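Side-chain contacts in coronin (Toxoplasma gondii, PDB 4OZU), which probably binds actin filaments and contributes to host-cell invasion and egress of the parasite, its WD40 beta-propeller domain being described here: residues M281-G286 against S290-Y295; E164-V169 against E377-G382; L58-L63 against D93-A98. All coordinates share one frame; numbering follows the deposited sequence.

Contact 1 of 3, residues M281-G286 against S290-Y295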
ATOM      1  N   MET A 281     -13.022   3.435   3.777  1.00 18.69           N
ATOM      2  CA  MET A 281     -12.978   3.629   2.332  1.00 21.96           C
ATOM      3  C   MET A 281     -12.057   2.593   1.712  1.00 20.54           C
ATOM      4  O   MET A 281     -10.964   2.309   2.224  1.00 20.05           O
ATOM      5  CB  MET A 281     -12.502   5.032   1.950  1.00 19.81           C
ATOM      6  CG  MET A 281     -13.455   6.166   2.285  1.00 25.24           C
ATOM      7  SD  MET A 281     -15.171   5.923   1.786  1.00 27.31           S
ATOM      8  CE  MET A 281     -15.009   5.588   0.036  1.00 26.31           C
ATOM      9  N   LEU A 282     -12.516   2.027   0.602  1.00 19.61           N
ATOM     10  CA  LEU A 282     -11.790   0.970  -0.088  1.00 18.59           C
ATOM     11  C   LEU A 282     -11.710   1.317  -1.563  1.00 19.95           C
ATOM     12  O   LEU A 282     -12.727   1.329  -2.260  1.00 25.38           O
ATOM     13  CB  LEU A 282     -12.486  -0.377   0.129  1.00 20.45           C
ATOM     14  CG  LEU A 282     -11.811  -1.657  -0.365  1.00 21.34           C
ATOM     15  CD1 LEU A 282     -10.401  -1.811   0.187  1.00 25.20           C
ATOM     16  CD2 LEU A 282     -12.649  -2.860   0.009  1.00 24.61           C
ATOM     17  N   TYR A 283     -10.503   1.632  -2.026  1.00 21.69           N
ATOM     18  CA  TYR A 283     -10.292   2.031  -3.415  1.00 20.61           C
ATOM     19  C   TYR A 283      -9.760   0.841  -4.212  1.00 21.19           C
ATOM     20  O   TYR A 283      -8.935   0.086  -3.707  1.00 23.66           O
ATOM     21  CB  TYR A 283      -9.312   3.204  -3.499  1.00 19.80           C
ATOM     22  CG  TYR A 283      -9.660   4.387  -2.616  1.00 18.98           C
ATOM     23  CD1 TYR A 283      -9.289   4.402  -1.283  1.00 21.08           C
ATOM     24  CD2 TYR A 283     -10.351   5.481  -3.114  1.00 24.67           C
ATOM     25  CE1 TYR A 283      -9.593   5.468  -0.466  1.00 19.20           C
ATOM     26  CE2 TYR A 283     -10.666   6.563  -2.301  1.00 23.69           C
ATOM     27  CZ  TYR A 283     -10.284   6.547  -0.979  1.00 21.45           C
ATOM     28  OH  TYR A 283     -10.587   7.603  -0.155  1.00 22.21           O
ATOM     29  N   VAL A 284     -10.246   0.662  -5.440  1.00 22.31           N
ATOM     30  CA  VAL A 284      -9.714  -0.372  -6.325  1.00 25.24           C
ATOM     31  C   VAL A 284      -9.214   0.298  -7.591  1.00 24.42           C
ATOM     32  O   VAL A 284      -9.980   0.921  -8.325  1.00 30.46           O
ATOM     33  CB  VAL A 284     -10.760  -1.475  -6.640  1.00 32.36           C
ATOM     34  CG1 VAL A 284     -11.069  -2.264  -5.374  1.00 40.97           C
ATOM     35  CG2 VAL A 284     -12.042  -0.892  -7.218  1.00 27.72           C
ATOM     36  N   CYS A 285      -7.915   0.146  -7.830  0.51 25.16           N
ATOM     37  CA  CYS A 285      -7.212   0.864  -8.880  0.51 33.55           C
ATOM     38  C   CYS A 285      -6.476  -0.098  -9.800  0.51 27.53           C
ATOM     39  O   CYS A 285      -5.704  -0.937  -9.337  0.51 33.63           O
ATOM     40  CB  CYS A 285      -6.219   1.847  -8.259  0.51 45.00           C
ATOM     41  SG  CYS A 285      -6.911   2.815  -6.896  0.51 30.45           S
ATOM     42  N   GLY A 286      -6.719   0.025 -11.101  1.00 25.02           N
ATOM     43  CA  GLY A 286      -6.005  -0.765 -12.086  1.00 28.57           C
ATOM     44  C   GLY A 286      -5.013   0.066 -12.874  1.00 31.00           C
ATOM     45  O   GLY A 286      -5.373   1.091 -13.450  1.00 29.99           O
ATOM     46  N   SER A 290      -8.152   4.374 -16.812  1.00 36.93           N
ATOM     47  CA  SER A 290      -8.268   5.822 -16.679  1.00 37.97           C
ATOM     48  C   SER A 290      -9.212   6.214 -15.538  1.00 36.38           C
ATOM     49  O   SER A 290      -9.418   7.404 -15.281  1.00 39.56           O
ATOM     50  CB  SER A 290      -8.747   6.447 -17.995  1.00 41.07           C
ATOM     51  OG  SER A 290     -10.012   5.940 -18.375  1.00 77.80           O
ATOM     52  N   SER A 291      -9.765   5.220 -14.843  1.00 37.21           N
ATOM     53  CA  SER A 291     -10.687   5.477 -13.740  1.00 37.45           C
ATOM     54  C   SER A 291     -10.376   4.626 -12.511  1.00 34.42           C
ATOM     55  O   SER A 291      -9.704   3.598 -12.604  1.00 39.47           O
ATOM     56  CB  SER A 291     -12.129   5.225 -14.187  1.00 59.39           C
ATOM     57  OG  SER A 291     -12.314   3.877 -14.574  1.00 78.60           O
ATOM     58  N   CYS A 292     -10.854   5.096 -11.362  0.60 32.66           N
ATOM     59  CA  CYS A 292     -10.724   4.406 -10.084  0.60 35.82           C
ATOM     60  C   CYS A 292     -12.050   4.494  -9.345  0.60 39.41           C
ATOM     61  O   CYS A 292     -12.587   5.588  -9.188  0.60 41.82           O
ATOM     62  CB  CYS A 292      -9.618   5.033  -9.229  0.60 27.13           C
ATOM     63  SG  CYS A 292      -9.976   4.953  -7.455  0.60109.12           S
ATOM     64  N   ARG A 293     -12.588   3.361  -8.903  1.00 33.49           N
ATOM     65  CA  ARG A 293     -13.826   3.391  -8.131  1.00 45.70           C
ATOM     66  C   ARG A 293     -13.574   3.007  -6.686  1.00 35.01           C
ATOM     67  O   ARG A 293     -12.587   2.348  -6.357  1.00 25.42           O
ATOM     68  CB  ARG A 293     -14.885   2.484  -8.751  1.00 52.74           C
ATOM     69  CG  ARG A 293     -14.516   1.028  -8.859  1.00 39.87           C
ATOM     70  CD  ARG A 293     -15.646   0.262  -9.529  1.00 55.97           C
ATOM     71  NE  ARG A 293     -16.903   0.413  -8.800  1.00 74.22           N
ATOM     72  CZ  ARG A 293     -18.074  -0.069  -9.205  1.00 68.23           C
ATOM     73  NH1 ARG A 293     -18.169  -0.740 -10.348  1.00 72.66           N
ATOM     74  NH2 ARG A 293     -19.157   0.124  -8.465  1.00 56.87           N
ATOM     75  N   TYR A 294     -14.470   3.455  -5.818  1.00 24.24           N
ATOM     76  CA  TYR A 294     -14.317   3.210  -4.403  1.00 22.69           C
ATOM     77  C   TYR A 294     -15.630   2.896  -3.710  1.00 23.26           C
ATOM     78  O   TYR A 294     -16.724   3.240  -4.176  1.00 26.29           O
ATOM     79  CB  TYR A 294     -13.635   4.401  -3.729  1.00 25.80           C
ATOM     80  CG  TYR A 294     -14.028   5.753  -4.257  1.00 23.10           C
ATOM     81  CD1 TYR A 294     -13.395   6.293  -5.369  1.00 28.95           C
ATOM     82  CD2 TYR A 294     -15.011   6.515  -3.627  1.00 21.35           C
ATOM     83  CE1 TYR A 294     -13.742   7.545  -5.850  1.00 39.00           C
ATOM     84  CE2 TYR A 294     -15.360   7.763  -4.103  1.00 27.54           C
ATOM     85  CZ  TYR A 294     -14.721   8.275  -5.212  1.00 26.05           C
ATOM     86  OH  TYR A 294     -15.070   9.522  -5.684  1.00 34.22           O
ATOM     87  N   TYR A 295     -15.465   2.212  -2.585  1.00 21.91           N
ATOM     88  CA  TYR A 295     -16.530   1.648  -1.780  1.00 26.22           C
ATOM     89  C   TYR A 295     -16.274   2.051  -0.342  1.00 20.60           C
ATOM     90  O   TYR A 295     -15.142   2.402   0.001  1.00 24.09           O
ATOM     91  CB  TYR A 295     -16.543   0.119  -1.881  1.00 21.44           C
ATOM     92  CG  TYR A 295     -16.625  -0.427  -3.282  1.00 24.44           C
ATOM     93  CD1 TYR A 295     -15.502  -0.494  -4.095  1.00 29.96           C
ATOM     94  CD2 TYR A 295     -17.826  -0.892  -3.787  1.00 26.31           C
ATOM     95  CE1 TYR A 295     -15.585  -1.002  -5.383  1.00 26.76           C
ATOM     96  CE2 TYR A 295     -17.921  -1.397  -5.067  1.00 27.04           C
ATOM     97  CZ  TYR A 295     -16.801  -1.447  -5.861  1.00 30.03           C
ATOM     98  OH  TYR A 295     -16.909  -1.959  -7.131  1.00 30.68           O
TER
HETATM   99  O   HOH W   1     -11.401   0.673 -10.673  1.00 30.48           O
HETATM  100  O   HOH W   2      -9.364   1.018 -12.159  1.00 32.78           O
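Tyr283 and Tyr294 meet on one face of an antiparallel beta hairpin, the two middle strands of a four-stranded propeller blade. From the backbone of Tyr294, CB touches Tyr283 CD2 at 3.5 Å. CG and CD1 then pass close to CD2 and CE2 of Tyr283, the ring planes inclined at 50°. On the other ortho position, Tyr294 CD2 meets Met281 CE at 3.8 Å, a methyl swung round by the bends at chi2 and chi3 of Met281. Finally OH leaves the hairpin and is hydrogen-bonded to Leu15 O. Phe349 packs against both tyrosines, edge-to-face with Tyr294. Further along this face lie Cys285 and Cys292, for which a disulfide has been observed; both were modelled in two conformers, and in the one described their SG atoms are 3.8 Å apart, too far to bond. The opposite face carries Val284, whose CG2 lies alongside Arg293 CG at 3.5 Å and reaches the edge of the Tyr295 ring at CE1. Leu282 and Tyr295 exchange two backbone bonds. Water 2 accepts from Gly286 N and donates to Ser291 O, bridging the strands near the turn, whereas Val284 N bonds Arg293 O directly at 3.0 Å, with an N-H...O angle of 176°.

Contact 2 of 3, residues E164-V169 against E377-G382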
ATOM      1  N   GLU A 164      18.134 -10.128  10.107  1.00 26.60           N
ATOM      2  CA  GLU A 164      17.802 -11.529  10.338  1.00 30.59           C
ATOM      3  C   GLU A 164      16.520 -11.937   9.623  1.00 25.74           C
ATOM      4  O   GLU A 164      15.444 -11.415   9.899  1.00 26.38           O
ATOM      5  CB  GLU A 164      17.664 -11.797  11.839  1.00 30.92           C
ATOM      6  CG  GLU A 164      17.353 -13.246  12.191  1.00 52.47           C
ATOM      7  CD  GLU A 164      17.123 -13.452  13.677  1.00 76.46           C
ATOM      8  OE1 GLU A 164      17.141 -12.457  14.431  1.00 71.46           O
ATOM      9  OE2 GLU A 164      16.922 -14.614  14.090  1.00 85.97           O
ATOM     10  N   ASN A 165      16.654 -12.890   8.706  1.00 28.21           N
ATOM     11  CA  ASN A 165      15.515 -13.530   8.064  1.00 29.37           C
ATOM     12  C   ASN A 165      15.002 -14.624   9.000  1.00 26.72           C
ATOM     13  O   ASN A 165      15.441 -15.773   8.925  1.00 27.05           O
ATOM     14  CB  ASN A 165      15.933 -14.096   6.707  1.00 31.07           C
ATOM     15  CG  ASN A 165      14.799 -14.761   5.964  1.00 33.89           C
ATOM     16  OD1 ASN A 165      13.622 -14.593   6.298  1.00 32.30           O
ATOM     17  ND2 ASN A 165      15.152 -15.529   4.933  1.00 33.57           N
ATOM     18  N   PHE A 166      14.095 -14.259   9.900  1.00 21.99           N
ATOM     19  CA  PHE A 166      13.775 -15.122  11.031  1.00 27.50           C
ATOM     20  C   PHE A 166      12.733 -16.185  10.699  1.00 27.28           C
ATOM     21  O   PHE A 166      12.564 -17.142  11.445  1.00 31.36           O
ATOM     22  CB  PHE A 166      13.306 -14.285  12.225  1.00 26.00           C
ATOM     23  CG  PHE A 166      12.018 -13.536  12.000  1.00 23.43           C
ATOM     24  CD1 PHE A 166      10.794 -14.129  12.267  1.00 22.40           C
ATOM     25  CD2 PHE A 166      12.036 -12.219  11.569  1.00 22.69           C
ATOM     26  CE1 PHE A 166       9.612 -13.433  12.090  1.00 23.09           C
ATOM     27  CE2 PHE A 166      10.858 -11.515  11.381  1.00 23.46           C
ATOM     28  CZ  PHE A 166       9.642 -12.123  11.643  1.00 23.30           C
ATOM     29  N   ALA A 167      12.043 -16.017   9.581  1.00 27.69           N
ATOM     30  CA  ALA A 167      11.062 -17.000   9.145  1.00 26.45           C
ATOM     31  C   ALA A 167      10.818 -16.850   7.655  1.00 24.70           C
ATOM     32  O   ALA A 167      10.890 -15.752   7.111  1.00 23.15           O
ATOM     33  CB  ALA A 167       9.767 -16.844   9.917  1.00 29.89           C
ATOM     34  N   SER A 168      10.538 -17.968   7.002  1.00 23.24           N
ATOM     35  CA  SER A 168      10.223 -17.967   5.585  1.00 25.42           C
ATOM     36  C   SER A 168       9.164 -19.015   5.332  1.00 29.08           C
ATOM     37  O   SER A 168       9.125 -20.043   6.008  1.00 29.17           O
ATOM     38  CB  SER A 168      11.467 -18.250   4.739  1.00 35.10           C
ATOM     39  OG  SER A 168      12.401 -17.190   4.832  1.00 34.81           O
ATOM     40  N   VAL A 169       8.299 -18.740   4.367  1.00 21.73           N
ATOM     41  CA  VAL A 169       7.295 -19.698   3.936  1.00 22.18           C
ATOM     42  C   VAL A 169       7.294 -19.699   2.419  1.00 20.27           C
ATOM     43  O   VAL A 169       7.214 -18.635   1.800  1.00 28.00           O
ATOM     44  CB  VAL A 169       5.892 -19.347   4.482  1.00 30.66           C
ATOM     45  CG1 VAL A 169       4.827 -20.225   3.851  1.00 37.74           C
ATOM     46  CG2 VAL A 169       5.863 -19.485   5.998  1.00 30.75           C
ATOM     47  N   GLU A 377      11.014  -7.209  20.085  1.00 24.70           N
ATOM     48  CA  GLU A 377      11.198  -8.139  21.190  1.00 24.27           C
ATOM     49  C   GLU A 377       9.860  -8.446  21.860  1.00 28.29           C
ATOM     50  O   GLU A 377       9.584  -9.595  22.198  1.00 23.08           O
ATOM     51  CB  GLU A 377      12.199  -7.575  22.205  1.00 33.80           C
ATOM     52  CG  GLU A 377      13.646  -7.507  21.704  1.00 86.95           C
ATOM     53  CD  GLU A 377      13.826  -6.611  20.482  1.00111.44           C
ATOM     54  OE1 GLU A 377      13.232  -5.506  20.448  1.00 62.42           O
ATOM     55  OE2 GLU A 377      14.556  -7.019  19.550  1.00 86.67           O
ATOM     56  N   GLU A 378       9.025  -7.421  22.038  1.00 26.15           N
ATOM     57  CA  GLU A 378       7.696  -7.608  22.624  1.00 26.32           C
ATOM     58  C   GLU A 378       6.826  -8.480  21.723  1.00 22.17           C
ATOM     59  O   GLU A 378       6.111  -9.361  22.190  1.00 27.36           O
ATOM     60  CB  GLU A 378       7.011  -6.255  22.856  1.00 22.31           C
ATOM     61  CG  GLU A 378       7.558  -5.471  24.049  1.00 28.65           C
ATOM     62  CD  GLU A 378       7.061  -4.033  24.082  1.00 46.87           C
ATOM     63  OE1 GLU A 378       6.466  -3.595  23.085  1.00 27.33           O
ATOM     64  OE2 GLU A 378       7.266  -3.334  25.094  1.00 34.10           O
ATOM     65  N   TRP A 379       6.905  -8.229  20.424  1.00 20.96           N
ATOM     66  CA  TRP A 379       6.123  -8.968  19.443  1.00 18.48           C
ATOM     67  C   TRP A 379       6.511 -10.450  19.434  1.00 20.14           C
ATOM     68  O   TRP A 379       5.651 -11.324  19.376  1.00 21.79           O
ATOM     69  CB  TRP A 379       6.325  -8.342  18.070  1.00 18.88           C
ATOM     70  CG  TRP A 379       5.458  -8.841  16.974  1.00 18.05           C
ATOM     71  CD1 TRP A 379       4.099  -8.703  16.865  1.00 24.04           C
ATOM     72  CD2 TRP A 379       5.890  -9.502  15.781  1.00 18.38           C
ATOM     73  NE1 TRP A 379       3.663  -9.252  15.682  1.00 22.97           N
ATOM     74  CE2 TRP A 379       4.745  -9.749  14.998  1.00 18.82           C
ATOM     75  CE3 TRP A 379       7.134  -9.922  15.303  1.00 19.60           C
ATOM     76  CZ2 TRP A 379       4.806 -10.396  13.770  1.00 20.07           C
ATOM     77  CZ3 TRP A 379       7.194 -10.566  14.082  1.00 19.24           C
ATOM     78  CH2 TRP A 379       6.039 -10.802  13.332  1.00 22.38           C
ATOM     79  N   PHE A 380       7.808 -10.730  19.513  1.00 23.79           N
ATOM     80  CA  PHE A 380       8.267 -12.116  19.505  1.00 23.29           C
ATOM     81  C   PHE A 380       7.888 -12.850  20.790  1.00 25.16           C
ATOM     82  O   PHE A 380       7.876 -14.077  20.827  1.00 29.72           O
ATOM     83  CB  PHE A 380       9.779 -12.180  19.290  1.00 21.91           C
ATOM     84  CG  PHE A 380      10.186 -11.958  17.864  1.00 21.20           C
ATOM     85  CD1 PHE A 380       9.714 -12.794  16.864  1.00 30.23           C
ATOM     86  CD2 PHE A 380      11.036 -10.924  17.520  1.00 26.66           C
ATOM     87  CE1 PHE A 380      10.085 -12.600  15.548  1.00 26.66           C
ATOM     88  CE2 PHE A 380      11.409 -10.723  16.201  1.00 27.49           C
ATOM     89  CZ  PHE A 380      10.934 -11.557  15.216  1.00 26.12           C
ATOM     90  N   LYS A 381       7.573 -12.100  21.838  1.00 26.28           N
ATOM     91  CA  LYS A 381       7.096 -12.705  23.076  1.00 27.81           C
ATOM     92  C   LYS A 381       5.616 -13.077  22.961  1.00 30.41           C
ATOM     93  O   LYS A 381       5.054 -13.678  23.873  1.00 30.17           O
ATOM     94  CB  LYS A 381       7.331 -11.762  24.261  1.00 30.61           C
ATOM     95  CG  LYS A 381       8.786 -11.721  24.726  1.00 37.75           C
ATOM     96  CD  LYS A 381       9.006 -10.752  25.883  1.00 36.50           C
ATOM     97  CE  LYS A 381      10.408 -10.889  26.468  1.00 41.43           C
ATOM     98  NZ  LYS A 381      11.487 -10.671  25.466  1.00 46.79           N
ATOM     99  N   GLY A 382       4.992 -12.720  21.837  1.00 26.12           N
ATOM    100  CA  GLY A 382       3.614 -13.097  21.564  1.00 34.14           C
ATOM    101  C   GLY A 382       2.592 -12.003  21.826  1.00 30.91           C
ATOM    102  O   GLY A 382       1.385 -12.258  21.829  1.00 34.22           O
TER
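Phe380 stands almost upright on the flat side of Phe166, its CZ 3.6 Å above the plane and over the ring centre. The planes meet at 88°, a T-shaped (edge-to-face) pair in which Phe380 supplies the edge and Phe166 the face. This joins the outermost strand of a WD40 propeller blade, 164-170, to the short helix 376-380, which lies more than 200 residues later in the chain. The nearest ring carbons are Phe166 CE1 and Phe380 CE1, 3.6 Å apart. For Phe166, chi1 of 64° sets CG between the backbone N and the carbonyl carbon, and the ring extends from the strand toward the helix. Its far end, CZ, also meets Trp379 CZ3 at 3.8 Å, lying near the indole plane at its edge. Trp379 in turn supports Phe380, with CE3 above one face of the phenyl ring and offset toward the rim. Thus Phe166 is held by two consecutive aromatic residues of the helix, while Ile145 of the same blade touches all three. Arg202 makes a cation-pi contact with Trp379, so the indole is tied to the following blade as well. The helix closes in a Schellman motif: Gly382, at a phi of 100°, sends its N back to Trp379 O at 2.9 Å, and the same carbonyl oxygen also accepts a hydrogen bond from Arg202 NH1.

Contact 3 of 3, residues L58-L63 against D93-A98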
ATOM      1  N   LEU A  58      15.473   5.586  -7.609  1.00 29.61           N
ATOM      2  CA  LEU A  58      14.283   6.153  -7.011  1.00 31.16           C
ATOM      3  C   LEU A  58      14.424   7.666  -6.954  1.00 32.34           C
ATOM      4  O   LEU A  58      15.425   8.179  -6.455  1.00 32.49           O
ATOM      5  CB  LEU A  58      14.090   5.580  -5.611  1.00 49.90           C
ATOM      6  CG  LEU A  58      12.691   5.462  -5.020  1.00 49.14           C
ATOM      7  CD1 LEU A  58      11.775   4.617  -5.891  1.00 27.75           C
ATOM      8  CD2 LEU A  58      12.815   4.864  -3.630  1.00 30.40           C
ATOM      9  N   GLY A  59      13.439   8.376  -7.493  1.00 35.33           N
ATOM     10  CA  GLY A  59      13.348   9.808  -7.296  1.00 35.59           C
ATOM     11  C   GLY A  59      12.634  10.066  -5.985  1.00 29.17           C
ATOM     12  O   GLY A  59      11.631   9.413  -5.690  1.00 30.87           O
ATOM     13  N   ILE A  60      13.163  10.995  -5.192  1.00 35.44           N
ATOM     14  CA  ILE A  60      12.554  11.371  -3.922  1.00 32.51           C
ATOM     15  C   ILE A  60      12.162  12.847  -3.956  1.00 36.30           C
ATOM     16  O   ILE A  60      13.020  13.735  -4.021  1.00 31.82           O
ATOM     17  CB  ILE A  60      13.500  11.092  -2.724  1.00 28.58           C
ATOM     18  CG1 ILE A  60      13.832   9.601  -2.631  1.00 32.08           C
ATOM     19  CG2 ILE A  60      12.877  11.567  -1.413  1.00 37.60           C
ATOM     20  CD1 ILE A  60      12.639   8.702  -2.347  1.00 24.46           C
ATOM     21  N   LEU A  61      10.854  13.087  -3.927  1.00 33.32           N
ATOM     22  CA  LEU A  61      10.289  14.431  -3.968  1.00 37.09           C
ATOM     23  C   LEU A  61       9.708  14.779  -2.613  1.00 27.73           C
ATOM     24  O   LEU A  61       9.282  13.890  -1.878  1.00 25.09           O
ATOM     25  CB  LEU A  61       9.185  14.532  -5.024  1.00 33.17           C
ATOM     26  CG  LEU A  61       9.533  14.424  -6.508  1.00 58.57           C
ATOM     27  CD1 LEU A  61       9.997  13.029  -6.886  1.00 75.46           C
ATOM     28  CD2 LEU A  61       8.317  14.821  -7.327  1.00 44.46           C
ATOM     29  N   ARG A  62       9.672  16.062  -2.284  1.00 25.56           N
ATOM     30  CA  ARG A  62       8.924  16.498  -1.114  1.00 27.45           C
ATOM     31  C   ARG A  62       7.466  16.701  -1.503  1.00 28.06           C
ATOM     32  O   ARG A  62       7.162  17.371  -2.488  1.00 29.79           O
ATOM     33  CB  ARG A  62       9.516  17.778  -0.525  1.00 34.73           C
ATOM     34  CG  ARG A  62      10.900  17.573   0.080  1.00 50.09           C
ATOM     35  CD  ARG A  62      11.345  18.749   0.941  1.00 54.34           C
ATOM     36  NE  ARG A  62      10.462  18.944   2.091  1.00 87.48           N
ATOM     37  CZ  ARG A  62       9.549  19.908   2.202  1.00 84.32           C
ATOM     38  NH1 ARG A  62       9.378  20.807   1.237  1.00 78.16           N
ATOM     39  NH2 ARG A  62       8.802  19.980   3.296  1.00 56.17           N
ATOM     40  N   LEU A  63       6.570  16.101  -0.721  1.00 26.71           N
ATOM     41  CA  LEU A  63       5.133  16.188  -0.953  1.00 30.32           C
ATOM     42  C   LEU A  63       4.667  17.641  -1.075  1.00 37.41           C
ATOM     43  O   LEU A  63       3.818  17.964  -1.904  1.00 27.71           O
ATOM     44  CB  LEU A  63       4.391  15.476   0.185  1.00 29.43           C
ATOM     45  CG  LEU A  63       2.875  15.331   0.102  1.00 35.21           C
ATOM     46  CD1 LEU A  63       2.472  14.488  -1.080  1.00 25.57           C
ATOM     47  CD2 LEU A  63       2.354  14.721   1.390  1.00 33.08           C
ATOM     48  N   ASP A  93      12.354   9.056   7.695  1.00 28.65           N
ATOM     49  CA  ASP A  93      13.532   9.019   6.833  1.00 25.82           C
ATOM     50  C   ASP A  93      13.863   7.614   6.342  1.00 24.46           C
ATOM     51  O   ASP A  93      14.848   7.425   5.626  1.00 26.71           O
ATOM     52  CB  ASP A  93      14.742   9.604   7.573  1.00 30.79           C
ATOM     53  CG  ASP A  93      14.981   8.958   8.929  1.00 38.53           C
ATOM     54  OD1 ASP A  93      14.069   8.277   9.455  1.00 36.46           O
ATOM     55  OD2 ASP A  93      16.085   9.150   9.483  1.00 35.30           O
ATOM     56  N   ILE A  94      13.040   6.637   6.714  1.00 21.29           N
ATOM     57  CA  ILE A  94      13.320   5.235   6.414  1.00 21.95           C
ATOM     58  C   ILE A  94      12.363   4.669   5.374  1.00 23.19           C
ATOM     59  O   ILE A  94      11.147   4.828   5.463  1.00 22.73           O
ATOM     60  CB  ILE A  94      13.237   4.371   7.692  1.00 25.68           C
ATOM     61  CG1 ILE A  94      14.285   4.827   8.713  1.00 28.79           C
ATOM     62  CG2 ILE A  94      13.414   2.888   7.371  1.00 24.26           C
ATOM     63  CD1 ILE A  94      15.728   4.680   8.253  1.00 42.98           C
ATOM     64  N   LEU A  95      12.920   3.990   4.383  1.00 22.04           N
ATOM     65  CA  LEU A  95      12.097   3.293   3.415  1.00 18.26           C
ATOM     66  C   LEU A  95      12.800   2.039   2.942  1.00 23.57           C
ATOM     67  O   LEU A  95      14.002   1.860   3.167  1.00 25.44           O
ATOM     68  CB  LEU A  95      11.766   4.199   2.225  1.00 24.18           C
ATOM     69  CG  LEU A  95      12.938   4.661   1.354  1.00 19.97           C
ATOM     70  CD1 LEU A  95      12.440   4.984  -0.037  1.00 25.95           C
ATOM     71  CD2 LEU A  95      13.635   5.888   1.947  1.00 23.00           C
ATOM     72  N   ALA A  96      12.031   1.180   2.285  1.00 20.96           N
ATOM     73  CA  ALA A  96      12.551  -0.060   1.737  1.00 20.65           C
ATOM     74  C   ALA A  96      12.215  -0.203   0.258  1.00 19.61           C
ATOM     75  O   ALA A  96      11.131   0.159  -0.182  1.00 21.55           O
ATOM     76  CB  ALA A  96      11.998  -1.240   2.505  1.00 22.02           C
ATOM     77  N   THR A  97      13.154  -0.761  -0.498  1.00 24.03           N
ATOM     78  CA  THR A  97      12.897  -1.119  -1.883  1.00 24.21           C
ATOM     79  C   THR A  97      13.141  -2.607  -2.086  1.00 24.52           C
ATOM     80  O   THR A  97      14.042  -3.189  -1.484  1.00 24.34           O
ATOM     81  CB  THR A  97      13.788  -0.344  -2.866  1.00 27.36           C
ATOM     82  OG1 THR A  97      15.164  -0.633  -2.593  1.00 28.09           O
ATOM     83  CG2 THR A  97      13.545   1.148  -2.761  1.00 26.92           C
ATOM     84  N   ALA A  98      12.311  -3.203  -2.931  1.00 22.83           N
ATOM     85  CA  ALA A  98      12.521  -4.546  -3.442  1.00 23.00           C
ATOM     86  C   ALA A  98      13.027  -4.435  -4.867  1.00 23.64           C
ATOM     87  O   ALA A  98      12.527  -3.627  -5.639  1.00 24.63           O
ATOM     88  CB  ALA A  98      11.240  -5.353  -3.395  1.00 22.36           C
TER
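Strands 58-62 and 94-98 run nearly antiparallel, their directions 155° apart, yet their axes come no closer than 11.2 Å and they belong to different sheets. Leu58 lies across from Thr97 and Ile60 from Leu95, and only side chains bridge the separation. Leu58 CD2 does most of the touching: it meets Leu95 CD1 tip to tip at 3.6 Å and Thr97 CG2 at 3.9 Å. With CG anti to the backbone N (chi1 -152°), Leu58 carries this methyl toward the second strand. Ile60 CD1 approaches Leu95 CD1 more loosely, at 4.4 Å. Apolar packing of the faces of neighbouring blades is a feature of the WD40 beta-propeller. Here one sheet contains strand 58-62 and its neighbour strand 94-99, and Ile75, in strand 73-75, joins the cluster by touching Leu58, Ile60 and Leu95. Thr97 splits its side chain between two roles. Its methyl faces Leu58, whereas OG1, set between the backbone N and the carbonyl carbon, is hydrogen-bonded to His78 NE2 and Trp107 NE1. That His-Thr-Trp arrangement is consistent with the hydrogen-bond network of canonical WD repeats, and the two bonds to OG1 probably hold the rotation that turns CG2 to Leu58. Beside them, Thr85 of strand 82-87 touches both Leu58 and Thr97.

How the contacts relate
The three contacts sample different levels of one propeller. Contact 1 lies within a single blade, contact 3 joins two neighbouring sheets, and contact 2 ties the edge of a blade to a helix from near the end of the construct. None touches another. Contact 1 lies across the centre of the chain from both others, its centre 34 Å from that of contact 2 and 24 Å from that of contact 3; contacts 2 and 3 are 26 Å apart between centres, about 13 Å between nearest atoms. Along the sequence, contact 3 closes first, and the hairpin of contact 1 falls within the long span bridged by contact 2.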